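Local structure of D-alanyl transferase DltD (Enterococcus faecium TX0133A04, 6PFX) at residues 287-299 with 329-343. The protein probably takes part in the D-alanylation of lipoteichoic acid in the cell wall of this Gram-positive bacterium, as a membrane-associated DltD-family protein. Residues are numbered along the deposited sequence; the frame is centred on the assembly and turned at random.
Sequences NEVLFIIPPVNEK and RIADFVNQAGTNYFM
Phe291 and Ile293 exchange backbone hydrogen bonds with Arg329, Ala331 and Phe333 in a parallel ladder. Phe291 N donates to Arg329 O and Ile293 N to Ala331 O. In return Ala331 N reaches Phe291 O at 2.7 Å, and Phe333 N reaches Ile293 O at 2.8 Å. Further on, Glu298 N donates to Ala337 O.

A salt bridge lies at the start of the ladder. Arg329 grips Glu288 OE1 end-on, NH1 on its anti lone pair and NH2 from above the carboxylate plane at 3.0 Å. OE1 lies in the guanidinium plane; the two planes stand 84° apart. NH1 also donates to Val289 O at 3.0 Å, which helps fix the guanidinium. Ser373 OG also hydrogen-bonds Glu288 OE1.

On one sheet face Ile292 CG1 meets Ala331 CB. On the other, chi1 of -53° sets Ile293 CG1 beside the backbone N and turns CG2 to Val334 CG2 at 3.6 Å. Past the strand, Pro295 crosses Phe342 at about a right angle, CG to CD2 3.6 Å; its CD nears Met343 SD. A water joins Val296 N to Val334 O.

Strand 330-332 is outermost in the chain's parallel sheet. Helices 298-304 and 308-323 link it to neighbouring 288-293, a beta-alpha-beta crossover, probably right-handed, consistent with an SGNH hydrolase-like fold.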
ATOM      1  N   ASN A 287      11.610  -3.344 -10.417  1.00 13.48           N
ATOM      2  CA  ASN A 287      11.649  -2.505  -9.235  1.00 13.67           C
ATOM      3  C   ASN A 287      12.383  -3.236  -8.119  1.00 11.78           C
ATOM      4  O   ASN A 287      12.187  -4.433  -7.912  1.00 17.59           O
ATOM      5  CB  ASN A 287      10.236  -2.215  -8.732  1.00 13.74           C
ATOM      6  CG  ASN A 287       9.454  -1.325  -9.655  1.00 13.12           C
ATOM      7  OD1 ASN A 287       8.363  -1.672 -10.089  1.00 13.00           O
ATOM      8  ND2 ASN A 287      10.017  -0.175  -9.980  1.00 14.28           N
ATOM      9  N   GLU A 288      13.206  -2.511  -7.378  1.00 10.98           N
ATOM     10  CA  GLU A 288      13.693  -2.990  -6.094  1.00 12.56           C
ATOM     11  C   GLU A 288      12.734  -2.457  -5.041  1.00 11.44           C
ATOM     12  O   GLU A 288      12.353  -1.284  -5.086  1.00 12.20           O
ATOM     13  CB  GLU A 288      15.105  -2.490  -5.825  1.00 15.97           C
ATOM     14  CG  GLU A 288      16.164  -3.120  -6.751  1.00 14.41           C
ATOM     15  CD  GLU A 288      16.504  -4.572  -6.400  1.00 18.46           C
ATOM     16  OE1 GLU A 288      16.100  -5.073  -5.328  1.00 13.89           O
ATOM     17  OE2 GLU A 288      17.191  -5.232  -7.210  1.00 22.27           O
ATOM     18  N   VAL A 289      12.307  -3.317  -4.126  1.00  9.75           N
ATOM     19  CA  VAL A 289      11.220  -2.975  -3.219  1.00  9.22           C
ATOM     20  C   VAL A 289      11.630  -3.288  -1.789  1.00  9.50           C
ATOM     21  O   VAL A 289      12.254  -4.321  -1.523  1.00 10.24           O
ATOM     22  CB  VAL A 289       9.920  -3.754  -3.550  1.00  9.59           C
ATOM     23  CG1 VAL A 289       8.717  -3.169  -2.802  1.00 11.12           C
ATOM     24  CG2 VAL A 289       9.647  -3.810  -5.035  1.00 14.86           C
ATOM     25  N   LEU A 290      11.265  -2.391  -0.870  1.00 10.04           N
ATOM     26  CA  LEU A 290      11.253  -2.660   0.564  1.00  8.03           C
ATOM     27  C   LEU A 290       9.798  -2.812   1.001  1.00 10.90           C
ATOM     28  O   LEU A 290       9.007  -1.864   0.887  1.00  8.41           O
ATOM     29  CB  LEU A 290      11.929  -1.539   1.359  1.00  9.40           C
ATOM     30  CG  LEU A 290      11.782  -1.592   2.890  1.00  8.44           C
ATOM     31  CD1 LEU A 290      12.462  -2.825   3.502  1.00 10.22           C
ATOM     32  CD2 LEU A 290      12.315  -0.306   3.559  1.00 13.61           C
ATOM     33  N   PHE A 291       9.443  -4.003   1.476  1.00  9.70           N
ATOM     34  CA  PHE A 291       8.127  -4.263   2.042  1.00  9.58           C
ATOM     35  C   PHE A 291       8.200  -4.109   3.555  1.00 10.62           C
ATOM     36  O   PHE A 291       9.185  -4.512   4.176  1.00 14.33           O
ATOM     37  CB  PHE A 291       7.638  -5.676   1.697  1.00  9.61           C
ATOM     38  CG  PHE A 291       7.403  -5.888   0.222  1.00  9.68           C
ATOM     39  CD1 PHE A 291       6.194  -5.538  -0.351  1.00 11.26           C
ATOM     40  CD2 PHE A 291       8.390  -6.434  -0.586  1.00 12.36           C
ATOM     41  CE1 PHE A 291       5.964  -5.719  -1.713  1.00 10.94           C
ATOM     42  CE2 PHE A 291       8.172  -6.615  -1.960  1.00 14.91           C
ATOM     43  CZ  PHE A 291       6.954  -6.263  -2.515  1.00 10.71           C
ATOM     44  N   ILE A 292       7.168  -3.495   4.132  1.00 10.10           N
ATOM     45  CA  ILE A 292       7.050  -3.275   5.577  1.00  9.30           C
ATOM     46  C   ILE A 292       5.755  -3.926   6.044  1.00  9.14           C
ATOM     47  O   ILE A 292       4.689  -3.671   5.471  1.00 10.97           O
ATOM     48  CB  ILE A 292       7.078  -1.765   5.916  1.00 10.30           C
ATOM     49  CG1 ILE A 292       8.375  -1.153   5.372  1.00 13.05           C
ATOM     50  CG2 ILE A 292       6.898  -1.533   7.431  1.00 13.75           C
ATOM     51  CD1 ILE A 292       8.447   0.365   5.391  1.00 15.60           C
ATOM     52  N   ILE A 293       5.851  -4.750   7.093  1.00 10.84           N
ATOM     53  CA  ILE A 293       4.704  -5.438   7.678  1.00  8.32           C
ATOM     54  C   ILE A 293       4.551  -4.936   9.106  1.00  9.26           C
ATOM     55  O   ILE A 293       5.390  -5.256   9.963  1.00 13.87           O
ATOM     56  CB  ILE A 293       4.906  -6.954   7.725  1.00  9.17           C
ATOM     57  CG1 ILE A 293       5.290  -7.493   6.350  1.00 14.67           C
ATOM     58  CG2 ILE A 293       3.601  -7.595   8.167  1.00 13.36           C
ATOM     59  CD1 ILE A 293       5.602  -8.987   6.303  1.00 14.75           C
ATOM     60  N   PRO A 294       3.539  -4.128   9.394  1.00  7.93           N
ATOM     61  CA  PRO A 294       3.379  -3.582  10.741  1.00 10.71           C
ATOM     62  C   PRO A 294       2.723  -4.586  11.664  1.00 11.75           C
ATOM     63  O   PRO A 294       2.007  -5.492  11.214  1.00 11.97           O
ATOM     64  CB  PRO A 294       2.431  -2.394  10.526  1.00 12.11           C
ATOM     65  CG  PRO A 294       1.556  -2.886   9.380  1.00 21.93           C
ATOM     66  CD  PRO A 294       2.558  -3.560   8.452  1.00 14.49           C
ATOM     67  N   PRO A 295       2.900  -4.413  12.960  1.00  9.10           N
ATOM     68  CA  PRO A 295       2.198  -5.233  13.946  1.00 10.43           C
ATOM     69  C   PRO A 295       0.817  -4.658  14.233  1.00 10.47           C
ATOM     70  O   PRO A 295       0.399  -3.653  13.676  1.00 10.94           O
ATOM     71  CB  PRO A 295       3.069  -5.055  15.185  1.00  9.85           C
ATOM     72  CG  PRO A 295       3.524  -3.618  15.060  1.00  9.89           C
ATOM     73  CD  PRO A 295       3.786  -3.416  13.586  1.00 10.07           C
ATOM     74  N   VAL A 296       0.109  -5.324  15.141  1.00 10.31           N
ATOM     75  CA  VAL A 296      -1.061  -4.761  15.799  1.00 12.30           C
ATOM     76  C   VAL A 296      -0.694  -4.569  17.259  1.00 12.05           C
ATOM     77  O   VAL A 296      -0.103  -5.467  17.869  1.00 12.74           O
ATOM     78  CB  VAL A 296      -2.296  -5.665  15.666  1.00 12.72           C
ATOM     79  CG1 VAL A 296      -3.427  -5.091  16.504  1.00 14.82           C
ATOM     80  CG2 VAL A 296      -2.688  -5.780  14.221  1.00 12.82           C
ATOM     81  N   ASN A 297      -0.962  -3.370  17.781  1.00 14.20           N
ATOM     82  CA  ASN A 297      -0.763  -2.993  19.174  1.00 12.75           C
ATOM     83  C   ASN A 297      -1.215  -4.114  20.093  1.00 14.15           C
ATOM     84  O   ASN A 297      -2.385  -4.501  20.085  1.00 13.81           O
ATOM     85  CB  ASN A 297      -1.608  -1.725  19.395  1.00 13.91           C
ATOM     86  CG  ASN A 297      -1.525  -1.184  20.808  1.00 17.99           C
ATOM     87  OD1 ASN A 297      -1.281  -1.925  21.754  1.00 19.05           O
ATOM     88  ND2 ASN A 297      -1.780   0.116  20.962  1.00 18.61           N
ATOM     89  N   GLU A 298      -0.274  -4.653  20.881  1.00 12.61           N
ATOM     90  CA  GLU A 298      -0.585  -5.811  21.713  1.00 12.42           C
ATOM     91  C   GLU A 298      -1.546  -5.467  22.847  1.00 12.80           C
ATOM     92  O   GLU A 298      -2.349  -6.313  23.249  1.00 13.57           O
ATOM     93  CB  GLU A 298       0.687  -6.451  22.268  1.00 17.00           C
ATOM     94  CG  GLU A 298       0.456  -7.872  22.773  1.00 21.44           C
ATOM     95  CD  GLU A 298       1.721  -8.530  23.277  1.00 34.29           C
ATOM     96  OE1 GLU A 298       1.632  -9.672  23.768  1.00 41.03           O
ATOM     97  OE2 GLU A 298       2.800  -7.904  23.183  1.00 30.92           O
ATOM     98  N   LYS A 299      -1.507  -4.242  23.370  1.00 12.44           N
ATOM     99  CA  LYS A 299      -2.481  -3.877  24.396  1.00 13.51           C
ATOM    100  C   LYS A 299      -3.892  -3.942  23.831  1.00 14.19           C
ATOM    101  O   LYS A 299      -4.836  -4.348  24.516  1.00 13.27           O
ATOM    102  CB  LYS A 299      -2.185  -2.488  24.946  1.00 14.66           C
ATOM    103  CG  LYS A 299      -0.969  -2.446  25.846  1.00 17.16           C
ATOM    104  CD  LYS A 299      -0.671  -1.037  26.312  1.00 17.31           C
ATOM    105  CE  LYS A 299       0.610  -1.016  27.130  1.00 22.96           C
ATOM    106  NZ  LYS A 299       1.066   0.357  27.476  1.00 32.50           N
ATOM    107  N   ARG A 329      13.669  -8.256   0.522  1.00 13.26           N
ATOM    108  CA  ARG A 329      13.926  -7.038   1.292  1.00 13.51           C
ATOM    109  C   ARG A 329      12.629  -6.679   2.009  1.00 10.42           C
ATOM    110  O   ARG A 329      11.731  -6.058   1.429  1.00 10.97           O
ATOM    111  CB  ARG A 329      14.390  -5.911   0.381  1.00 10.10           C
ATOM    112  CG  ARG A 329      14.852  -4.665   1.119  1.00 13.46           C
ATOM    113  CD  ARG A 329      15.211  -3.548   0.157  1.00 11.72           C
ATOM    114  NE  ARG A 329      16.352  -3.816  -0.707  1.00 12.18           N
ATOM    115  CZ  ARG A 329      16.250  -4.227  -1.969  1.00 11.76           C
ATOM    116  NH1 ARG A 329      15.061  -4.465  -2.502  1.00 14.74           N
ATOM    117  NH2 ARG A 329      17.342  -4.423  -2.691  1.00 14.62           N
ATOM    118  N   ILE A 330      12.541  -7.086   3.270  1.00 14.03           N
ATOM    119  CA  ILE A 330      11.295  -7.075   4.022  1.00  8.64           C
ATOM    120  C   ILE A 330      11.624  -6.625   5.433  1.00 11.45           C
ATOM    121  O   ILE A 330      12.491  -7.212   6.090  1.00 16.53           O
ATOM    122  CB  ILE A 330      10.637  -8.468   4.071  1.00 11.99           C
ATOM    123  CG1 ILE A 330      10.374  -9.019   2.671  1.00 12.80           C
ATOM    124  CG2 ILE A 330       9.322  -8.409   4.872  1.00 14.38           C
ATOM    125  CD1 ILE A 330       9.940 -10.457   2.651  1.00 18.08           C
ATOM    126  N   ALA A 331      10.934  -5.598   5.893  1.00 10.82           N
ATOM    127  CA  ALA A 331      10.989  -5.159   7.284  1.00 11.42           C
ATOM    128  C   ALA A 331       9.739  -5.708   7.955  1.00 10.30           C
ATOM    129  O   ALA A 331       8.663  -5.112   7.868  1.00 10.82           O
ATOM    130  CB  ALA A 331      11.020  -3.640   7.368  1.00 12.37           C
ATOM    131  N   ASP A 332       9.883  -6.831   8.636  1.00 14.18           N
ATOM    132  CA  ASP A 332       8.768  -7.504   9.297  1.00 11.52           C
ATOM    133  C   ASP A 332       8.759  -7.058  10.751  1.00 11.60           C
ATOM    134  O   ASP A 332       9.637  -7.443  11.530  1.00 14.76           O
ATOM    135  CB  ASP A 332       8.952  -9.016   9.182  1.00 11.50           C
ATOM    136  CG  ASP A 332       7.899  -9.805   9.941  1.00 17.48           C
ATOM    137  OD1 ASP A 332       6.992  -9.209  10.555  1.00 19.36           O
ATOM    138  OD2 ASP A 332       7.983 -11.048   9.914  1.00 21.78           O
ATOM    139  N   PHE A 333       7.785  -6.218  11.107  1.00 11.16           N
ATOM    140  CA  PHE A 333       7.665  -5.678  12.456  1.00 11.65           C
ATOM    141  C   PHE A 333       6.539  -6.331  13.269  1.00 11.30           C
ATOM    142  O   PHE A 333       6.148  -5.796  14.310  1.00 11.38           O
ATOM    143  CB  PHE A 333       7.460  -4.158  12.398  1.00  9.28           C
ATOM    144  CG  PHE A 333       8.624  -3.381  11.835  1.00 11.93           C
ATOM    145  CD1 PHE A 333       9.917  -3.616  12.258  1.00 13.15           C
ATOM    146  CD2 PHE A 333       8.402  -2.382  10.908  1.00 13.15           C
ATOM    147  CE1 PHE A 333      10.969  -2.878  11.738  1.00 13.98           C
ATOM    148  CE2 PHE A 333       9.441  -1.641  10.408  1.00 12.25           C
ATOM    149  CZ  PHE A 333      10.718  -1.892  10.818  1.00 13.69           C
ATOM    150  N   VAL A 334       6.024  -7.482  12.833  1.00 11.68           N
ATOM    151  CA  VAL A 334       4.936  -8.132  13.566  1.00  9.99           C
ATOM    152  C   VAL A 334       5.338  -8.377  15.009  1.00 13.98           C
ATOM    153  O   VAL A 334       4.504  -8.304  15.923  1.00 14.16           O
ATOM    154  CB  VAL A 334       4.535  -9.431  12.846  1.00 15.58           C
ATOM    155  CG1 VAL A 334       3.535 -10.257  13.645  1.00 15.13           C
ATOM    156  CG2 VAL A 334       3.977  -9.075  11.469  1.00 17.37           C
ATOM    157  N   ASN A 335       6.613  -8.672  15.243  1.00 12.85           N
ATOM    158  CA  ASN A 335       7.078  -8.940  16.599  1.00 15.95           C
ATOM    159  C   ASN A 335       7.284  -7.675  17.436  1.00 14.31           C
ATOM    160  O   ASN A 335       7.744  -7.781  18.582  1.00 17.89           O
ATOM    161  CB  ASN A 335       8.355  -9.791  16.598  1.00 21.87           C
ATOM    162  CG  ASN A 335       9.599  -9.014  16.182  1.00 22.16           C
ATOM    163  OD1 ASN A 335       9.552  -7.818  15.873  1.00 22.23           O
ATOM    164  ND2 ASN A 335      10.737  -9.705  16.187  1.00 28.14           N
ATOM    165  N   GLN A 336       6.915  -6.499  16.924  1.00 12.14           N
ATOM    166  CA  GLN A 336       6.983  -5.251  17.680  1.00 12.48           C
ATOM    167  C   GLN A 336       5.639  -4.877  18.286  1.00 11.82           C
ATOM    168  O   GLN A 336       5.442  -3.732  18.708  1.00 13.27           O
ATOM    169  CB  GLN A 336       7.497  -4.127  16.778  1.00 12.96           C
ATOM    170  CG  GLN A 336       8.911  -4.343  16.289  1.00 15.04           C
ATOM    171  CD  GLN A 336       9.892  -4.370  17.424  1.00 20.84           C
ATOM    172  OE1 GLN A 336       9.964  -3.429  18.218  1.00 19.10           O
ATOM    173  NE2 GLN A 336      10.650  -5.454  17.524  1.00 27.13           N
ATOM    174  N   ALA A 337       4.705  -5.825  18.327  1.00 12.31           N
ATOM    175  CA  ALA A 337       3.380  -5.561  18.872  1.00 12.48           C
ATOM    176  C   ALA A 337       3.410  -4.995  20.288  1.00 11.96           C
ATOM    177  O   ALA A 337       2.570  -4.163  20.642  1.00 13.61           O
ATOM    178  CB  ALA A 337       2.568  -6.858  18.858  1.00 11.17           C
ATOM    179  N   GLY A 338       4.358  -5.436  21.112  1.00 12.66           N
ATOM    180  CA  GLY A 338       4.517  -4.963  22.470  1.00 13.49           C
ATOM    181  C   GLY A 338       5.346  -3.721  22.674  1.00 12.89           C
ATOM    182  O   GLY A 338       5.513  -3.279  23.814  1.00 16.98           O
ATOM    183  N   THR A 339       5.859  -3.125  21.605  1.00 12.59           N
ATOM    184  CA  THR A 339       6.679  -1.923  21.707  1.00 11.04           C
ATOM    185  C   THR A 339       5.771  -0.712  21.853  1.00 12.77           C
ATOM    186  O   THR A 339       4.994  -0.387  20.950  1.00 12.63           O
ATOM    187  CB  THR A 339       7.580  -1.826  20.483  1.00 11.69           C
ATOM    188  OG1 THR A 339       8.404  -2.998  20.417  1.00 15.41           O
ATOM    189  CG2 THR A 339       8.432  -0.580  20.567  1.00 18.75           C
ATOM    190  N   ASN A 340       5.820  -0.065  23.009  1.00 14.02           N
ATOM    191  CA  ASN A 340       4.967   1.095  23.201  1.00 13.77           C
ATOM    192  C   ASN A 340       5.209   2.135  22.115  1.00 10.71           C
ATOM    193  O   ASN A 340       6.351   2.433  21.735  1.00 15.58           O
ATOM    194  CB  ASN A 340       5.195   1.711  24.580  1.00 15.03           C
ATOM    195  CG  ASN A 340       4.604   0.865  25.693  1.00 19.86           C
ATOM    196  OD1 ASN A 340       3.730   0.038  25.453  1.00 21.64           O
ATOM    197  ND2 ASN A 340       5.073   1.070  26.913  1.00 27.93           N
ATOM    198  N   TYR A 341       4.107   2.714  21.646  1.00 13.16           N
ATOM    199  CA  TYR A 341       4.108   3.832  20.714  1.00 14.20           C
ATOM    200  C   TYR A 341       4.583   3.437  19.329  1.00 13.97           C
ATOM    201  O   TYR A 341       4.880   4.317  18.514  1.00 13.20           O
ATOM    202  CB  TYR A 341       4.920   5.005  21.274  1.00 13.39           C
ATOM    203  CG  TYR A 341       4.649   5.225  22.734  1.00 15.43           C
ATOM    204  CD1 TYR A 341       3.351   5.363  23.211  1.00 17.55           C
ATOM    205  CD2 TYR A 341       5.688   5.244  23.643  1.00 13.16           C
ATOM    206  CE1 TYR A 341       3.105   5.542  24.561  1.00 16.26           C
ATOM    207  CE2 TYR A 341       5.456   5.424  24.986  1.00 16.98           C
ATOM    208  CZ  TYR A 341       4.167   5.578  25.444  1.00 15.25           C
ATOM    209  OH  TYR A 341       3.935   5.746  26.799  1.00 20.61           O
ATOM    210  N   PHE A 342       4.673   2.132  19.037  1.00 11.78           N
ATOM    211  CA  PHE A 342       5.011   1.696  17.685  1.00 11.74           C
ATOM    212  C   PHE A 342       3.902   2.074  16.714  1.00 13.56           C
ATOM    213  O   PHE A 342       4.174   2.571  15.615  1.00 13.00           O
ATOM    214  CB  PHE A 342       5.261   0.175  17.650  1.00 12.99           C
ATOM    215  CG  PHE A 342       6.165  -0.273  16.533  1.00 10.00           C
ATOM    216  CD1 PHE A 342       7.536  -0.282  16.705  1.00  8.93           C
ATOM    217  CD2 PHE A 342       5.655  -0.693  15.324  1.00 11.65           C
ATOM    218  CE1 PHE A 342       8.383  -0.675  15.695  1.00 12.64           C
ATOM    219  CE2 PHE A 342       6.502  -1.085  14.308  1.00 14.00           C
ATOM    220  CZ  PHE A 342       7.863  -1.084  14.498  1.00 11.39           C
ATOM    221  N   MET A 343       2.648   1.853  17.114  1.00 11.04           N
ATOM    222  CA  MET A 343       1.474   2.215  16.340  1.00 10.25           C
ATOM    223  C   MET A 343       0.812   3.428  16.975  1.00 12.93           C
ATOM    224  O   MET A 343       0.866   3.617  18.194  1.00 16.58           O
ATOM    225  CB  MET A 343       0.476   1.061  16.298  1.00 14.06           C
ATOM    226  CG  MET A 343       1.121  -0.244  15.951  1.00 11.95           C
ATOM    227  SD  MET A 343       1.813  -0.221  14.311  1.00 15.24           S
ATOM    228  CE  MET A 343       0.322  -0.372  13.350  1.00 15.95           C
TER
HETATM  229  O   HOH W   1      11.833  -7.181  -1.561  1.00 12.16           O
HETATM  230  O   HOH W   2       1.595  -7.937  15.587  1.00 12.37           O
HETATM  231  O   HOH W   3      -1.703   2.035  19.019  1.00 21.89           O